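Local structure of extracellular solute-binding protein family 1 (Kribbella flavida, 5IXP) at residues R134-V137 and A138-F141; D221-T224 and K225-T229; Q325-P328 and Y329-N332; K374-S377 and S378-W381. The protein probably captures a solute, perhaps a sugar as in related proteins, outside the cell and delivers it to an ABC transporter for import. One frame throughout, in Å; residues are numbered along the deposited sequence.

All four contacts are local, each made within one short run of chain, and they lie 22 to 27 Å from the centre of the molecule. Contacts 1 and 3 are neighbours, their centres about 17 Å apart: NH1 of Arg134 in contact 1 makes a weak hydrogen bond to O of Asn331 in contact 3, and Asp258 binds the side chains of both residues. Contact 2 comes within about 7 Å of contact 3, nearest atoms, and both pack on helix 241-249. Contact 4 lies farthest from contact 3, about 41 Å between centres, but its nearest atoms are about 11 Å from contact 2. A formic acid molecule, probably from the crystallisation liquor, lies about 6 Å from the Asn327 side chain in contact 3.

Contact 1: R134-V137 and A138-F141; sequences RAEV and AKLF
The last turn of helix 134-138 unwinds here into the loop leading to helix 144-157, and Val137 keeps hold of Phe141 across that end. Ala138 N still gives a helical bond to Arg134 O at 3.0 Å. The next two amides reach back only three residues: Lys139 N to Glu136 O, and Leu140 N to Val137 O at 2.9 Å, the latter donor standing 54° out of the carbonyl plane. The chain passes straight into a type I turn from Ala138 to Phe141, its closing bond weak. The Val137 and Phe141 side chains run alongside each other in one direction. With CG1 anti to the backbone N (chi1 169°), the valine brings this methyl to Phe141 CE2 at 3.6 Å, while Val137 O lies over one face of the ring, nearer its margin than its centre. On the exposed side, Lys139 runs extended beside the bent Glu136, and Lys139 NZ stands 3.6 Å from Glu136 OE2, a long salt bridge. The three-residue amide bonds thus turn the chain at the helix end, and Val137 on Tyr120 and Phe141 on Ile118 set that end against strand 108-121, whereas the surface ion pair, long and exposed, probably adds little.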
ATOM      1  N   ARG A 134       1.242   8.067 -22.730  1.00 19.46           N
ATOM      2  CA  ARG A 134       0.557   7.553 -21.544  1.00 18.39           C
ATOM      3  C   ARG A 134      -0.964   7.617 -21.684  1.00 22.05           C
ATOM      4  O   ARG A 134      -1.671   6.804 -21.078  1.00 21.59           O
ATOM      5  CB  ARG A 134       1.023   8.297 -20.280  1.00 17.22           C
ATOM      6  CG  ARG A 134       0.566   9.739 -20.146  1.00 18.01           C
ATOM      7  CD  ARG A 134       1.059  10.365 -18.829  1.00 18.87           C
ATOM      8  NE  ARG A 134       2.516  10.501 -18.819  1.00 22.45           N
ATOM      9  CZ  ARG A 134       3.178  11.564 -19.271  1.00 23.22           C
ATOM     10  NH1 ARG A 134       4.504  11.581 -19.234  1.00 23.31           N
ATOM     11  NH2 ARG A 134       2.519  12.613 -19.757  1.00 23.77           N
ATOM     12  N   ALA A 135      -1.491   8.556 -22.481  1.00 21.26           N
ATOM     13  CA  ALA A 135      -2.937   8.592 -22.681  1.00 20.14           C
ATOM     14  C   ALA A 135      -3.412   7.406 -23.512  1.00 22.53           C
ATOM     15  O   ALA A 135      -4.501   6.873 -23.271  1.00 27.02           O
ATOM     16  CB  ALA A 135      -3.354   9.913 -23.331  1.00 24.44           C
ATOM     17  N   GLU A 136      -2.599   6.963 -24.467  1.00 20.57           N
ATOM     18  CA  GLU A 136      -2.945   5.776 -25.241  1.00 21.81           C
ATOM     19  C   GLU A 136      -2.692   4.495 -24.453  1.00 23.08           C
ATOM     20  O   GLU A 136      -3.473   3.538 -24.553  1.00 24.66           O
ATOM     21  CB  GLU A 136      -2.149   5.758 -26.543  1.00 23.89           C
ATOM     22  CG  GLU A 136      -2.468   6.925 -27.470  1.00 27.78           C
ATOM     23  CD  GLU A 136      -3.883   6.856 -28.014  1.00 36.96           C
ATOM     24  OE1 GLU A 136      -4.449   5.745 -28.057  1.00 36.08           O
ATOM     25  OE2 GLU A 136      -4.428   7.909 -28.406  1.00 47.78           O
ATOM     26  N   VAL A 137      -1.597   4.447 -23.690  1.00 18.99           N
ATOM     27  CA  VAL A 137      -1.302   3.261 -22.883  1.00 16.61           C
ATOM     28  C   VAL A 137      -2.408   3.014 -21.865  1.00 18.83           C
ATOM     29  O   VAL A 137      -2.803   1.866 -21.618  1.00 18.84           O
ATOM     30  CB  VAL A 137       0.078   3.408 -22.209  1.00 16.42           C
ATOM     31  CG1 VAL A 137       0.297   2.323 -21.141  1.00 16.03           C
ATOM     32  CG2 VAL A 137       1.189   3.353 -23.265  1.00 16.10           C
ATOM     33  N   ALA A 138      -2.939   4.089 -21.272  1.00 20.16           N
ATOM     34  CA  ALA A 138      -4.019   3.951 -20.297  1.00 22.38           C
ATOM     35  C   ALA A 138      -5.204   3.173 -20.860  1.00 25.16           C
ATOM     36  O   ALA A 138      -5.885   2.457 -20.114  1.00 24.41           O
ATOM     37  CB  ALA A 138      -4.468   5.335 -19.812  1.00 20.47           C
ATOM     38  N   LYS A 139      -5.468   3.290 -22.165  1.00 20.85           N
ATOM     39  CA  LYS A 139      -6.600   2.581 -22.754  1.00 24.32           C
ATOM     40  C   LYS A 139      -6.364   1.083 -22.878  1.00 24.48           C
ATOM     41  O   LYS A 139      -7.327   0.340 -23.075  1.00 25.47           O
ATOM     42  CB  LYS A 139      -6.928   3.154 -24.131  1.00 26.28           C
ATOM     43  CG  LYS A 139      -7.222   4.642 -24.138  1.00 27.49           C
ATOM     44  CD  LYS A 139      -7.417   5.132 -25.570  1.00 31.58           C
ATOM     45  CE  LYS A 139      -7.559   6.635 -25.627  1.00 33.99           C
ATOM     46  NZ  LYS A 139      -7.676   7.110 -27.036  1.00 36.94           N
ATOM     47  N   LEU A 140      -5.119   0.622 -22.763  1.00 22.53           N
ATOM     48  CA  LEU A 140      -4.832  -0.806 -22.861  1.00 24.86           C
ATOM     49  C   LEU A 140      -5.257  -1.595 -21.629  1.00 21.92           C
ATOM     50  O   LEU A 140      -5.490  -2.805 -21.740  1.00 23.20           O
ATOM     51  CB  LEU A 140      -3.338  -1.036 -23.066  1.00 25.77           C
ATOM     52  CG  LEU A 140      -2.661  -0.622 -24.357  1.00 28.07           C
ATOM     53  CD1 LEU A 140      -1.171  -0.910 -24.223  1.00 26.93           C
ATOM     54  CD2 LEU A 140      -3.263  -1.392 -25.510  1.00 33.08           C
ATOM     55  N   PHE A 141      -5.339  -0.959 -20.464  1.00 19.72           N
ATOM     56  CA  PHE A 141      -5.406  -1.711 -19.207  1.00 21.52           C
ATOM     57  C   PHE A 141      -6.647  -1.465 -18.358  1.00 23.14           C
ATOM     58  O   PHE A 141      -6.505  -1.298 -17.142  1.00 24.43           O
ATOM     59  CB  PHE A 141      -4.211  -1.365 -18.312  1.00 23.91           C
ATOM     60  CG  PHE A 141      -2.888  -1.482 -18.983  1.00 20.42           C
ATOM     61  CD1 PHE A 141      -2.640  -2.503 -19.889  1.00 19.98           C
ATOM     62  CD2 PHE A 141      -1.881  -0.566 -18.707  1.00 19.31           C
ATOM     63  CE1 PHE A 141      -1.410  -2.607 -20.512  1.00 22.68           C
ATOM     64  CE2 PHE A 141      -0.648  -0.671 -19.321  1.00 18.87           C
ATOM     65  CZ  PHE A 141      -0.416  -1.693 -20.233  1.00 19.79           C
TER

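Contact 2: D221-T224 and K225-T229; sequences DAWT and KAFRT
One face of the Trp223 indole receives the edge of the Phe227 ring, a T-shaped pair with planes at 89° and the Phe227 centroid 4.8 Å from that of the indole six-membered ring. Phe227 CE2 leads, standing 3.6 Å from Trp223 CZ2, with Phe227 CZ beside it. Thr224 O lies at the edge of the phenyl ring, and Trp223 O approaches Phe227 CD2 obliquely at 3.3 Å. Trp223 extends from the helix with CG opposite the backbone N (chi1 -179°), which lays the indole alongside the turn that carries Phe227. Its NE1 is bonded to Asp165, and Asn248 of helix 241-249 touches both side chains. Behind the pair the backbone of helix 221-226 runs on: Lys225 N meets Asp221 O almost straight at 2.9 Å, Ala226 N reaches Ala222 O, and Phe227 N turns to Thr224 O at 3.3 Å. Beyond, Ala226 O accepts both Thr229 N and Thr229 OG1, the latter at 2.8 Å. Replacing Trp223 by an alanine would probably leave the Phe227 edge without its aromatic face and Asp165 without the indole N-H. The phenyl C-H edge thus meets the indole's pi face, while the bond to Asp165 probably limits rotation of the indole.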
ATOM      1  N   ASP A 221      17.979  -8.948  -4.099  1.00 26.23           N
ATOM      2  CA  ASP A 221      19.104  -8.424  -4.869  1.00 26.64           C
ATOM      3  C   ASP A 221      18.884  -8.612  -6.366  1.00 25.70           C
ATOM      4  O   ASP A 221      19.174  -7.711  -7.161  1.00 26.49           O
ATOM      5  CB  ASP A 221      20.408  -9.091  -4.431  1.00 32.25           C
ATOM      6  CG  ASP A 221      20.846  -8.658  -3.044  1.00 40.24           C
ATOM      7  OD1 ASP A 221      20.651  -7.471  -2.715  1.00 42.99           O
ATOM      8  OD2 ASP A 221      21.389  -9.495  -2.286  1.00 44.25           O
ATOM      9  N   ALA A 222      18.366  -9.774  -6.769  1.00 22.16           N
ATOM     10  CA  ALA A 222      18.131 -10.013  -8.189  1.00 23.74           C
ATOM     11  C   ALA A 222      17.114  -9.023  -8.749  1.00 23.20           C
ATOM     12  O   ALA A 222      17.299  -8.479  -9.843  1.00 26.07           O
ATOM     13  CB  ALA A 222      17.663 -11.452  -8.408  1.00 24.69           C
ATOM     14  N   TRP A 223      16.040  -8.773  -8.003  1.00 22.17           N
ATOM     15  CA  TRP A 223      15.036  -7.794  -8.411  1.00 22.77           C
ATOM     16  C   TRP A 223      15.655  -6.410  -8.568  1.00 22.08           C
ATOM     17  O   TRP A 223      15.459  -5.739  -9.587  1.00 21.30           O
ATOM     18  CB  TRP A 223      13.916  -7.790  -7.373  1.00 20.20           C
ATOM     19  CG  TRP A 223      12.766  -6.870  -7.590  1.00 19.08           C
ATOM     20  CD1 TRP A 223      11.647  -7.104  -8.354  1.00 20.48           C
ATOM     21  CD2 TRP A 223      12.571  -5.595  -6.971  1.00 17.68           C
ATOM     22  NE1 TRP A 223      10.784  -6.034  -8.265  1.00 19.48           N
ATOM     23  CE2 TRP A 223      11.328  -5.095  -7.424  1.00 19.58           C
ATOM     24  CE3 TRP A 223      13.335  -4.818  -6.093  1.00 18.02           C
ATOM     25  CZ2 TRP A 223      10.830  -3.861  -7.020  1.00 19.53           C
ATOM     26  CZ3 TRP A 223      12.839  -3.590  -5.687  1.00 20.51           C
ATOM     27  CH2 TRP A 223      11.601  -3.120  -6.156  1.00 20.97           C
ATOM     28  N   THR A 224      16.417  -5.973  -7.567  1.00 24.00           N
ATOM     29  CA  THR A 224      17.063  -4.664  -7.626  1.00 25.72           C
ATOM     30  C   THR A 224      17.947  -4.539  -8.862  1.00 28.09           C
ATOM     31  O   THR A 224      17.845  -3.565  -9.616  1.00 28.52           O
ATOM     32  CB  THR A 224      17.880  -4.436  -6.353  1.00 26.15           C
ATOM     33  OG1 THR A 224      17.013  -4.542  -5.225  1.00 25.88           O
ATOM     34  CG2 THR A 224      18.519  -3.061  -6.358  1.00 27.12           C
ATOM     35  N   LYS A 225      18.822  -5.524  -9.089  1.00 27.98           N
ATOM     36  CA  LYS A 225      19.719  -5.456 -10.240  1.00 26.92           C
ATOM     37  C   LYS A 225      18.949  -5.480 -11.555  1.00 27.30           C
ATOM     38  O   LYS A 225      19.395  -4.893 -12.545  1.00 26.37           O
ATOM     39  CB  LYS A 225      20.721  -6.611 -10.204  1.00 30.35           C
ATOM     40  CG  LYS A 225      21.580  -6.676  -8.934  1.00 42.81           C
ATOM     41  CD  LYS A 225      21.801  -5.300  -8.311  1.00 49.97           C
ATOM     42  CE  LYS A 225      21.987  -5.397  -6.794  1.00 51.45           C
ATOM     43  NZ  LYS A 225      22.750  -4.234  -6.242  1.00 53.96           N
ATOM     44  N   ALA A 226      17.785  -6.130 -11.582  1.00 25.59           N
ATOM     45  CA  ALA A 226      17.061  -6.284 -12.839  1.00 23.79           C
ATOM     46  C   ALA A 226      16.540  -4.961 -13.386  1.00 24.07           C
ATOM     47  O   ALA A 226      16.179  -4.894 -14.571  1.00 23.56           O
ATOM     48  CB  ALA A 226      15.913  -7.265 -12.657  1.00 24.28           C
ATOM     49  N   PHE A 227      16.503  -3.904 -12.567  1.00 24.41           N
ATOM     50  CA  PHE A 227      16.100  -2.605 -13.093  1.00 24.05           C
ATOM     51  C   PHE A 227      17.103  -2.035 -14.084  1.00 24.70           C
ATOM     52  O   PHE A 227      16.765  -1.089 -14.806  1.00 27.08           O
ATOM     53  CB  PHE A 227      15.862  -1.614 -11.949  1.00 21.25           C
ATOM     54  CG  PHE A 227      14.542  -1.812 -11.249  1.00 21.72           C
ATOM     55  CD1 PHE A 227      13.387  -1.209 -11.739  1.00 19.93           C
ATOM     56  CD2 PHE A 227      14.448  -2.620 -10.115  1.00 20.26           C
ATOM     57  CE1 PHE A 227      12.157  -1.398 -11.104  1.00 20.91           C
ATOM     58  CE2 PHE A 227      13.221  -2.812  -9.467  1.00 21.17           C
ATOM     59  CZ  PHE A 227      12.076  -2.196  -9.963  1.00 23.08           C
ATOM     60  N   ARG A 228      18.317  -2.585 -14.147  1.00 24.51           N
ATOM     61  CA  ARG A 228      19.312  -2.163 -15.121  1.00 26.99           C
ATOM     62  C   ARG A 228      19.349  -3.079 -16.338  1.00 25.31           C
ATOM     63  O   ARG A 228      20.368  -3.142 -17.030  1.00 26.78           O
ATOM     64  CB  ARG A 228      20.692  -2.075 -14.464  1.00 33.13           C
ATOM     65  CG  ARG A 228      20.903  -0.810 -13.624  1.00 42.88           C
ATOM     66  CD  ARG A 228      21.211  -1.132 -12.172  1.00 50.27           C
ATOM     67  NE  ARG A 228      22.107  -2.277 -12.024  1.00 59.18           N
ATOM     68  CZ  ARG A 228      22.726  -2.617 -10.890  1.00 63.45           C
ATOM     69  NH1 ARG A 228      22.534  -1.913  -9.779  1.00 60.60           N
ATOM     70  NH2 ARG A 228      23.525  -3.682 -10.857  1.00 62.37           N
ATOM     71  N   THR A 229      18.257  -3.798 -16.599  1.00 23.33           N
ATOM     72  CA  THR A 229      18.138  -4.738 -17.705  1.00 25.09           C
ATOM     73  C   THR A 229      16.763  -4.562 -18.341  1.00 27.84           C
ATOM     74  O   THR A 229      15.936  -3.766 -17.878  1.00 27.65           O
ATOM     75  CB  THR A 229      18.279  -6.195 -17.244  1.00 25.37           C
ATOM     76  OG1 THR A 229      17.078  -6.581 -16.557  1.00 25.67           O
ATOM     77  CG2 THR A 229      19.481  -6.377 -16.312  1.00 26.18           C
TER

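Contact 3: Q325-P328 and Y329-N332; sequences QVNP and YFNN
Asn327 OD1 takes the amide of Phe330 at 3.0 Å, with an N-H...O angle of 156°, and it lies equally near Tyr329 N, also at 3.0 Å. The Phe330 donor stands above the plane of the side-chain carbonyl, 45° out of it. That placement follows from the Asn327 side chain swinging CG away from its own backbone N (chi1 -173°), which brings the side-chain amide to the Phe330 N-H. The same oxygen lies at the edge of the Phe330 ring, 3.5 Å from Phe330 CD1, and amide and ring planes are nearly perpendicular. The same Phe330 N-H also makes a weak bond to Asn327 O. Phe330 itself is the centre of an inverse gamma turn, and another weak bond, from Asn332 N to Pro328 O at 3.4 Å, closes the following bend. There Asn332 OD1 comes to 3.3 Å from Pro328 CA, and Val326 CG1 rests 3.4 Å from Asn332 O. The loop, between helices 320-323 and 335-344, sets Phe330 against Trp257 and Leu242, while Tyr329 OH bonds to Gly250 O. A leucine in place of Asn327 would probably leave Phe330 N with only the weak backbone acceptor in this turn and let the bend loosen. The side-chain carbonyl of Asn327 thus supplies the stronger acceptor for the Phe330 amide, and probably helps to hold the bend.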
ATOM      1  N   GLN A 325       2.686  18.780  -9.405  1.00 24.05           N
ATOM      2  CA  GLN A 325       3.895  17.975  -9.294  1.00 22.04           C
ATOM      3  C   GLN A 325       4.147  17.212 -10.586  1.00 20.20           C
ATOM      4  O   GLN A 325       3.240  16.581 -11.137  1.00 22.71           O
ATOM      5  CB  GLN A 325       3.783  17.003  -8.118  1.00 22.26           C
ATOM      6  CG  GLN A 325       5.084  16.287  -7.804  1.00 25.96           C
ATOM      7  CD  GLN A 325       4.883  15.051  -6.948  1.00 31.43           C
ATOM      8  OE1 GLN A 325       3.806  14.446  -6.950  1.00 34.79           O
ATOM      9  NE2 GLN A 325       5.918  14.673  -6.195  1.00 32.27           N
ATOM     10  N   VAL A 326       5.385  17.274 -11.065  1.00 20.20           N
ATOM     11  CA  VAL A 326       5.820  16.574 -12.263  1.00 21.05           C
ATOM     12  C   VAL A 326       7.021  15.719 -11.886  1.00 22.95           C
ATOM     13  O   VAL A 326       7.780  16.057 -10.973  1.00 24.91           O
ATOM     14  CB  VAL A 326       6.157  17.581 -13.391  1.00 26.71           C
ATOM     15  CG1 VAL A 326       6.778  16.890 -14.578  1.00 30.93           C
ATOM     16  CG2 VAL A 326       4.902  18.339 -13.814  1.00 31.05           C
ATOM     17  N   ASN A 327       7.178  14.581 -12.557  1.00 21.02           N
ATOM     18  CA  ASN A 327       8.332  13.725 -12.298  1.00 22.01           C
ATOM     19  C   ASN A 327       9.229  13.700 -13.527  1.00 21.69           C
ATOM     20  O   ASN A 327       8.949  12.960 -14.484  1.00 20.97           O
ATOM     21  CB  ASN A 327       7.887  12.308 -11.924  1.00 19.65           C
ATOM     22  CG  ASN A 327       9.051  11.425 -11.471  1.00 24.16           C
ATOM     23  OD1 ASN A 327      10.077  11.327 -12.152  1.00 23.33           O
ATOM     24  ND2 ASN A 327       8.893  10.778 -10.310  1.00 23.14           N
ATOM     25  N   PRO A 328      10.321  14.471 -13.546  1.00 22.47           N
ATOM     26  CA  PRO A 328      11.173  14.502 -14.750  1.00 25.57           C
ATOM     27  C   PRO A 328      11.715  13.141 -15.162  1.00 23.51           C
ATOM     28  O   PRO A 328      11.793  12.853 -16.364  1.00 26.16           O
ATOM     29  CB  PRO A 328      12.300  15.463 -14.344  1.00 25.93           C
ATOM     30  CG  PRO A 328      11.728  16.273 -13.229  1.00 26.47           C
ATOM     31  CD  PRO A 328      10.830  15.356 -12.484  1.00 23.35           C
ATOM     32  N   TYR A 329      12.098  12.295 -14.202  1.00 21.71           N
ATOM     33  CA  TYR A 329      12.644  10.986 -14.555  1.00 22.88           C
ATOM     34  C   TYR A 329      11.638  10.163 -15.347  1.00 22.71           C
ATOM     35  O   TYR A 329      12.003   9.492 -16.321  1.00 22.99           O
ATOM     36  CB  TYR A 329      13.069  10.235 -13.295  1.00 25.25           C
ATOM     37  CG  TYR A 329      13.859   8.970 -13.557  1.00 24.85           C
ATOM     38  CD1 TYR A 329      15.247   8.992 -13.558  1.00 26.44           C
ATOM     39  CD2 TYR A 329      13.222   7.752 -13.790  1.00 22.89           C
ATOM     40  CE1 TYR A 329      15.983   7.846 -13.787  1.00 27.50           C
ATOM     41  CE2 TYR A 329      13.952   6.592 -14.016  1.00 23.78           C
ATOM     42  CZ  TYR A 329      15.336   6.649 -14.015  1.00 25.95           C
ATOM     43  OH  TYR A 329      16.080   5.516 -14.234  1.00 27.26           O
ATOM     44  N   PHE A 330      10.364  10.205 -14.950  1.00 20.96           N
ATOM     45  CA  PHE A 330       9.311   9.454 -15.632  1.00 20.74           C
ATOM     46  C   PHE A 330       8.690  10.285 -16.759  1.00 21.66           C
ATOM     47  O   PHE A 330       7.482  10.525 -16.808  1.00 20.83           O
ATOM     48  CB  PHE A 330       8.260   8.993 -14.626  1.00 21.92           C
ATOM     49  CG  PHE A 330       8.691   7.809 -13.824  1.00 22.51           C
ATOM     50  CD1 PHE A 330       9.541   7.964 -12.741  1.00 22.98           C
ATOM     51  CD2 PHE A 330       8.278   6.533 -14.175  1.00 21.61           C
ATOM     52  CE1 PHE A 330       9.960   6.868 -12.008  1.00 23.89           C
ATOM     53  CE2 PHE A 330       8.691   5.432 -13.447  1.00 24.75           C
ATOM     54  CZ  PHE A 330       9.541   5.601 -12.364  1.00 23.77           C
ATOM     55  N   ASN A 331       9.557  10.724 -17.676  1.00 21.70           N
ATOM     56  CA  ASN A 331       9.142  11.431 -18.892  1.00 22.47           C
ATOM     57  C   ASN A 331       8.285  12.654 -18.566  1.00 23.39           C
ATOM     58  O   ASN A 331       7.322  12.970 -19.267  1.00 21.36           O
ATOM     59  CB  ASN A 331       8.403  10.483 -19.850  1.00 22.48           C
ATOM     60  CG  ASN A 331       8.216  11.081 -21.242  1.00 22.54           C
ATOM     61  OD1 ASN A 331       9.083  11.794 -21.741  1.00 25.47           O
ATOM     62  ND2 ASN A 331       7.077  10.800 -21.864  1.00 21.79           N
ATOM     63  N   ASN A 332       8.636  13.350 -17.479  1.00 23.93           N
ATOM     64  CA  ASN A 332       7.916  14.553 -17.059  1.00 25.84           C
ATOM     65  C   ASN A 332       6.434  14.268 -16.849  1.00 21.44           C
ATOM     66  O   ASN A 332       5.580  15.093 -17.169  1.00 22.92           O
ATOM     67  CB  ASN A 332       8.096  15.695 -18.062  1.00 31.40           C
ATOM     68  CG  ASN A 332       9.478  16.282 -18.025  1.00 38.02           C
ATOM     69  OD1 ASN A 332       9.976  16.651 -16.964  1.00 40.58           O
ATOM     70  ND2 ASN A 332      10.110  16.375 -19.183  1.00 41.70           N
TER

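Contact 4: K374-S377 and S378-W381; sequences KQSS and SAAW
Gln375 reaches across to Ala379 and Ala380 with an extended side chain, CG turned opposite the backbone N (chi1 -169°). From CB the chain runs outward, and Gln375 CG comes 3.8 Å from Ala379 CB. Beyond it, Gln375 CD sits 3.4 Å from Ala380 CA. At the tip the two amide atoms part company: Gln375 OE1 lies 3.2 Å from Ala380 CA and close to the methyl of the same residue, whereas NE2 lies beside the carbonyl of Ala379, at an angle too poor for a hydrogen bond. The polar partners lie outside the cap, Arg369 NE, earlier in the chain, for OE1 and Gln383 OE1, later, for NE2, so the amide joins helix 356-371 to helix 377-392 as it crosses the start of the latter. Ser376 is the N-cap of that second helix. Its OG accepts from Ala379 N at 3.3 Å, a capping bond with an N-H...O angle of 161°, and also touches Ala379 CB. A torsion that tucks OG over the backbone, flanked by its own N and C (chi1 75°), aims the hydroxyl at this amide in the first turn. Regular helical bonding follows at once, Ala380 N to Ser376 O at 2.9 Å and Trp381 N to Ser377 O, also at 2.9 Å. Ser377 OG bonds to Trp201 NE1 of helix 195-209, and the Trp381 ring meets both Trp201 and, by a cation-pi contact, Lys198.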
ATOM      1  N   LYS A 374       9.061 -24.446  -8.856  1.00 26.44           N
ATOM      2  CA  LYS A 374       9.364 -25.421  -7.820  1.00 26.31           C
ATOM      3  C   LYS A 374       8.188 -26.326  -7.478  1.00 25.88           C
ATOM      4  O   LYS A 374       8.388 -27.344  -6.809  1.00 27.33           O
ATOM      5  CB  LYS A 374       9.842 -24.708  -6.550  1.00 27.50           C
ATOM      6  CG  LYS A 374      11.085 -23.844  -6.756  1.00 30.66           C
ATOM      7  CD  LYS A 374      11.510 -23.189  -5.451  1.00 36.74           C
ATOM      8  CE  LYS A 374      12.945 -22.660  -5.507  1.00 41.15           C
ATOM      9  NZ  LYS A 374      13.064 -21.396  -6.266  1.00 37.57           N
ATOM     10  N   GLN A 375       6.979 -25.984  -7.907  1.00 22.85           N
ATOM     11  CA  GLN A 375       5.793 -26.759  -7.576  1.00 23.40           C
ATOM     12  C   GLN A 375       4.746 -26.476  -8.640  1.00 22.92           C
ATOM     13  O   GLN A 375       4.656 -25.347  -9.132  1.00 25.89           O
ATOM     14  CB  GLN A 375       5.263 -26.400  -6.178  1.00 22.95           C
ATOM     15  CG  GLN A 375       4.185 -27.330  -5.644  1.00 22.69           C
ATOM     16  CD  GLN A 375       3.736 -26.968  -4.234  1.00 22.10           C
ATOM     17  OE1 GLN A 375       3.830 -25.811  -3.815  1.00 22.55           O
ATOM     18  NE2 GLN A 375       3.255 -27.967  -3.487  1.00 21.65           N
ATOM     19  N   SER A 376       3.972 -27.498  -9.003  1.00 24.98           N
ATOM     20  CA  SER A 376       2.897 -27.288  -9.963  1.00 24.58           C
ATOM     21  C   SER A 376       1.784 -26.441  -9.348  1.00 22.82           C
ATOM     22  O   SER A 376       1.651 -26.323  -8.125  1.00 24.36           O
ATOM     23  CB  SER A 376       2.314 -28.617 -10.446  1.00 25.70           C
ATOM     24  OG  SER A 376       1.499 -29.203  -9.444  1.00 28.80           O
ATOM     25  N   SER A 377       0.974 -25.849 -10.230  1.00 23.66           N
ATOM     26  CA  SER A 377      -0.117 -24.982  -9.794  1.00 23.98           C
ATOM     27  C   SER A 377      -1.094 -25.725  -8.891  1.00 24.97           C
ATOM     28  O   SER A 377      -1.495 -25.215  -7.840  1.00 25.08           O
ATOM     29  CB  SER A 377      -0.850 -24.409 -11.011  1.00 27.31           C
ATOM     30  OG  SER A 377      -2.105 -23.849 -10.628  1.00 34.78           O
ATOM     31  N   SER A 378      -1.509 -26.931  -9.288  1.00 24.23           N
ATOM     32  CA  SER A 378      -2.504 -27.630  -8.484  1.00 23.71           C
ATOM     33  C   SER A 378      -1.929 -28.049  -7.134  1.00 20.52           C
ATOM     34  O   SER A 378      -2.608 -27.938  -6.109  1.00 22.79           O
ATOM     35  CB  SER A 378      -3.050 -28.838  -9.245  1.00 29.20           C
ATOM     36  OG  SER A 378      -2.114 -29.890  -9.208  1.00 41.60           O
ATOM     37  N   ALA A 379      -0.676 -28.518  -7.101  1.00 19.81           N
ATOM     38  CA  ALA A 379      -0.079 -28.916  -5.826  1.00 18.01           C
ATOM     39  C   ALA A 379       0.136 -27.711  -4.916  1.00 19.92           C
ATOM     40  O   ALA A 379      -0.068 -27.792  -3.699  1.00 20.93           O
ATOM     41  CB  ALA A 379       1.245 -29.646  -6.058  1.00 20.76           C
ATOM     42  N   ALA A 380       0.547 -26.582  -5.491  1.00 17.65           N
ATOM     43  CA  ALA A 380       0.753 -25.388  -4.677  1.00 18.79           C
ATOM     44  C   ALA A 380      -0.565 -24.867  -4.117  1.00 18.42           C
ATOM     45  O   ALA A 380      -0.621 -24.401  -2.970  1.00 17.04           O
ATOM     46  CB  ALA A 380       1.453 -24.313  -5.504  1.00 19.11           C
ATOM     47  N   TRP A 381      -1.628 -24.910  -4.921  1.00 15.71           N
ATOM     48  CA  TRP A 381      -2.915 -24.426  -4.444  1.00 18.01           C
ATOM     49  C   TRP A 381      -3.431 -25.295  -3.307  1.00 19.01           C
ATOM     50  O   TRP A 381      -3.931 -24.772  -2.304  1.00 19.18           O
ATOM     51  CB  TRP A 381      -3.921 -24.368  -5.596  1.00 21.19           C
ATOM     52  CG  TRP A 381      -5.310 -24.016  -5.150  1.00 21.33           C
ATOM     53  CD1 TRP A 381      -6.354 -24.875  -4.960  1.00 24.35           C
ATOM     54  CD2 TRP A 381      -5.802 -22.709  -4.839  1.00 19.84           C
ATOM     55  NE1 TRP A 381      -7.469 -24.180  -4.547  1.00 23.73           N
ATOM     56  CE2 TRP A 381      -7.155 -22.849  -4.466  1.00 23.02           C
ATOM     57  CE3 TRP A 381      -5.231 -21.431  -4.844  1.00 20.58           C
ATOM     58  CZ2 TRP A 381      -7.945 -21.761  -4.092  1.00 20.66           C
ATOM     59  CZ3 TRP A 381      -6.018 -20.351  -4.479  1.00 20.09           C
ATOM     60  CH2 TRP A 381      -7.361 -20.524  -4.105  1.00 19.93           C
TER